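Local atomic coordinates of putative archaeal ammonia monooxygenase subunit B (Candidatus Nitrosocaldus yellowstonii, PDB entry 4O65), a protein that binds copper in its cupredoxin domain and probably serves as a subunit of an ammonia-oxidising monooxygenase. Residues Ala28-Ala31 and Lys32-Gly36. Sequence-based numbering, arbitrary orientation.
Sequences AEFA and KRTFG
Arg-33 reaches back one turn along the helix to the carboxylate of Glu-29. Its CB rests on the carbonyl oxygen of Glu-29, and Arg-33 CG comes closer still, 3.2 Å from Glu-29 O, which also accepts the backbone N of Arg-33. With CG beside the backbone N and anti to the carbonyl carbon (chi1 -73°), the chain starts back toward the preceding turn, and its extended run from CG to NE carries Arg-33 NE to 3.1 Å from Glu-29 OE1. NE uses the anti lone pair of this oxygen; Arg-33 NH2, 3.3 Å from Glu-29 OE1, meets it from above the carboxylate plane. The salt bridge is thus side-on for the guanidinium, yet both nitrogens converge on one oxygen, with the two planes 84° apart. The other oxygen, OE2, is taken by the backbone N of Glu-151. This i to i+4 ion pair belongs to the short helix 27-35, which packs against helix 40-47 at one end of the β-sandwich, away from the copper site. On another side of the helix, Thr-34 OG1 bonds back to Phe-30 O at 2.8 Å, sharing that acceptor with its own backbone N from the opposite face of the carbonyl plane. Thr-34 OG1 also sits over one face of the Phe-30 ring, toward its rim, 3.2 Å from Phe-30 CE1. Beyond it, Phe-35 N bonds to Ala-31 O, and Gly-36 leaves the helix with positive phi (96°).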
ATOM      1  N   ALA A  28       9.239  -0.232  12.463  1.00 17.83           N
ATOM      2  CA  ALA A  28      10.131  -0.065  13.625  1.00 19.33           C
ATOM      3  C   ALA A  28      10.237  -1.326  14.504  1.00 19.81           C
ATOM      4  O   ALA A  28      11.357  -1.668  14.993  1.00 19.43           O
ATOM      5  CB  ALA A  28       9.731   1.180  14.448  1.00 18.99           C
ATOM      6  N   GLU A  29       9.087  -1.978  14.765  1.00 18.82           N
ATOM      7  CA  GLU A  29       9.111  -3.192  15.618  1.00 21.71           C
ATOM      8  C   GLU A  29       9.955  -4.285  14.918  1.00 20.83           C
ATOM      9  O   GLU A  29      10.743  -4.983  15.576  1.00 20.58           O
ATOM     10  CB  GLU A  29       7.708  -3.739  15.876  1.00 22.15           C
ATOM     11  CG  GLU A  29       7.654  -4.850  16.937  1.00 24.43           C
ATOM     12  CD  GLU A  29       8.068  -4.384  18.331  1.00 25.40           C
ATOM     13  OE1 GLU A  29       8.531  -5.252  19.073  1.00 28.37           O
ATOM     14  OE2 GLU A  29       7.941  -3.180  18.696  1.00 25.26           O
ATOM     15  N   PHE A  30       9.815  -4.374  13.603  1.00 18.86           N
ATOM     16  CA  PHE A  30      10.620  -5.337  12.835  1.00 19.26           C
ATOM     17  C   PHE A  30      12.116  -4.993  12.880  1.00 19.31           C
ATOM     18  O   PHE A  30      12.948  -5.881  13.123  1.00 19.40           O
ATOM     19  CB  PHE A  30      10.177  -5.433  11.371  1.00 19.11           C
ATOM     20  CG  PHE A  30      11.072  -6.339  10.575  1.00 19.15           C
ATOM     21  CD1 PHE A  30      11.009  -7.734  10.740  1.00 18.66           C
ATOM     22  CD2 PHE A  30      11.998  -5.787   9.662  1.00 20.55           C
ATOM     23  CE1 PHE A  30      11.843  -8.584   9.996  1.00 19.42           C
ATOM     24  CE2 PHE A  30      12.833  -6.644   8.915  1.00 20.33           C
ATOM     25  CZ  PHE A  30      12.733  -8.037   9.080  1.00 20.64           C
ATOM     26  N   ALA A  31      12.436  -3.715  12.731  1.00 19.61           N
ATOM     27  CA  ALA A  31      13.851  -3.259  12.840  1.00 19.77           C
ATOM     28  C   ALA A  31      14.430  -3.572  14.209  1.00 20.09           C
ATOM     29  O   ALA A  31      15.577  -4.055  14.340  1.00 20.26           O
ATOM     30  CB  ALA A  31      13.950  -1.772  12.555  1.00 19.73           C
ATOM     31  N   LYS A  32      13.655  -3.274  15.242  1.00 20.18           N
ATOM     32  CA  LYS A  32      14.104  -3.528  16.624  1.00 21.47           C
ATOM     33  C   LYS A  32      14.418  -5.029  16.802  1.00 22.20           C
ATOM     34  O   LYS A  32      15.448  -5.396  17.410  1.00 21.75           O
ATOM     35  CB  LYS A  32      13.013  -3.040  17.616  1.00 24.11           C
ATOM     36  CG  LYS A  32      13.245  -3.434  19.077  1.00 28.19           C
ATOM     37  CD  LYS A  32      12.185  -2.819  19.983  1.00 33.24           C
ATOM     38  CE  LYS A  32      12.614  -2.984  21.444  1.00 39.11           C
ATOM     39  NZ  LYS A  32      11.478  -2.641  22.356  1.00 44.30           N
ATOM     40  N   ARG A  33      13.519  -5.887  16.346  1.00 20.37           N
ATOM     41  CA  ARG A  33      13.611  -7.354  16.591  1.00 22.62           C
ATOM     42  C   ARG A  33      14.802  -7.909  15.804  1.00 21.92           C
ATOM     43  O   ARG A  33      15.528  -8.804  16.256  1.00 22.48           O
ATOM     44  CB  ARG A  33      12.303  -8.075  16.141  1.00 24.79           C
ATOM     45  CG  ARG A  33      11.167  -7.764  17.137  1.00 29.38           C
ATOM     46  CD  ARG A  33       9.855  -8.497  16.847  1.00 32.46           C
ATOM     47  NE  ARG A  33       8.798  -8.010  17.741  1.00 34.45           N
ATOM     48  CZ  ARG A  33       7.550  -8.497  17.829  1.00 39.89           C
ATOM     49  NH1 ARG A  33       7.170  -9.530  17.104  1.00 38.29           N
ATOM     50  NH2 ARG A  33       6.676  -7.937  18.671  1.00 40.97           N
ATOM     51  N   THR A  34      15.049  -7.310  14.645  1.00 20.92           N
ATOM     52  CA  THR A  34      16.006  -7.901  13.660  1.00 21.24           C
ATOM     53  C   THR A  34      17.418  -7.365  13.824  1.00 21.69           C
ATOM     54  O   THR A  34      18.400  -8.131  13.769  1.00 22.25           O
ATOM     55  CB  THR A  34      15.509  -7.570  12.237  1.00 21.13           C
ATOM     56  OG1 THR A  34      14.201  -8.150  12.091  1.00 20.53           O
ATOM     57  CG2 THR A  34      16.451  -8.218  11.140  1.00 22.12           C
ATOM     58  N   PHE A  35      17.486  -6.046  14.041  1.00 20.99           N
ATOM     59  CA  PHE A  35      18.752  -5.270  14.148  1.00 22.94           C
ATOM     60  C   PHE A  35      19.058  -4.732  15.522  1.00 23.71           C
ATOM     61  O   PHE A  35      20.188  -4.382  15.781  1.00 23.92           O
ATOM     62  CB  PHE A  35      18.779  -4.122  13.121  1.00 21.77           C
ATOM     63  CG  PHE A  35      18.724  -4.607  11.693  1.00 23.54           C
ATOM     64  CD1 PHE A  35      19.838  -5.166  11.098  1.00 22.61           C
ATOM     65  CD2 PHE A  35      17.559  -4.485  10.953  1.00 22.47           C
ATOM     66  CE1 PHE A  35      19.836  -5.641   9.813  1.00 23.80           C
ATOM     67  CE2 PHE A  35      17.508  -4.972   9.645  1.00 23.47           C
ATOM     68  CZ  PHE A  35      18.636  -5.544   9.045  1.00 23.89           C
ATOM     69  N   GLY A  36      18.072  -4.719  16.406  1.00 23.13           N
ATOM     70  CA  GLY A  36      18.292  -4.256  17.761  1.00 24.01           C
ATOM     71  C   GLY A  36      17.914  -2.801  18.009  1.00 24.24           C
ATOM     72  O   GLY A  36      18.037  -2.306  19.123  1.00 25.24           O
TER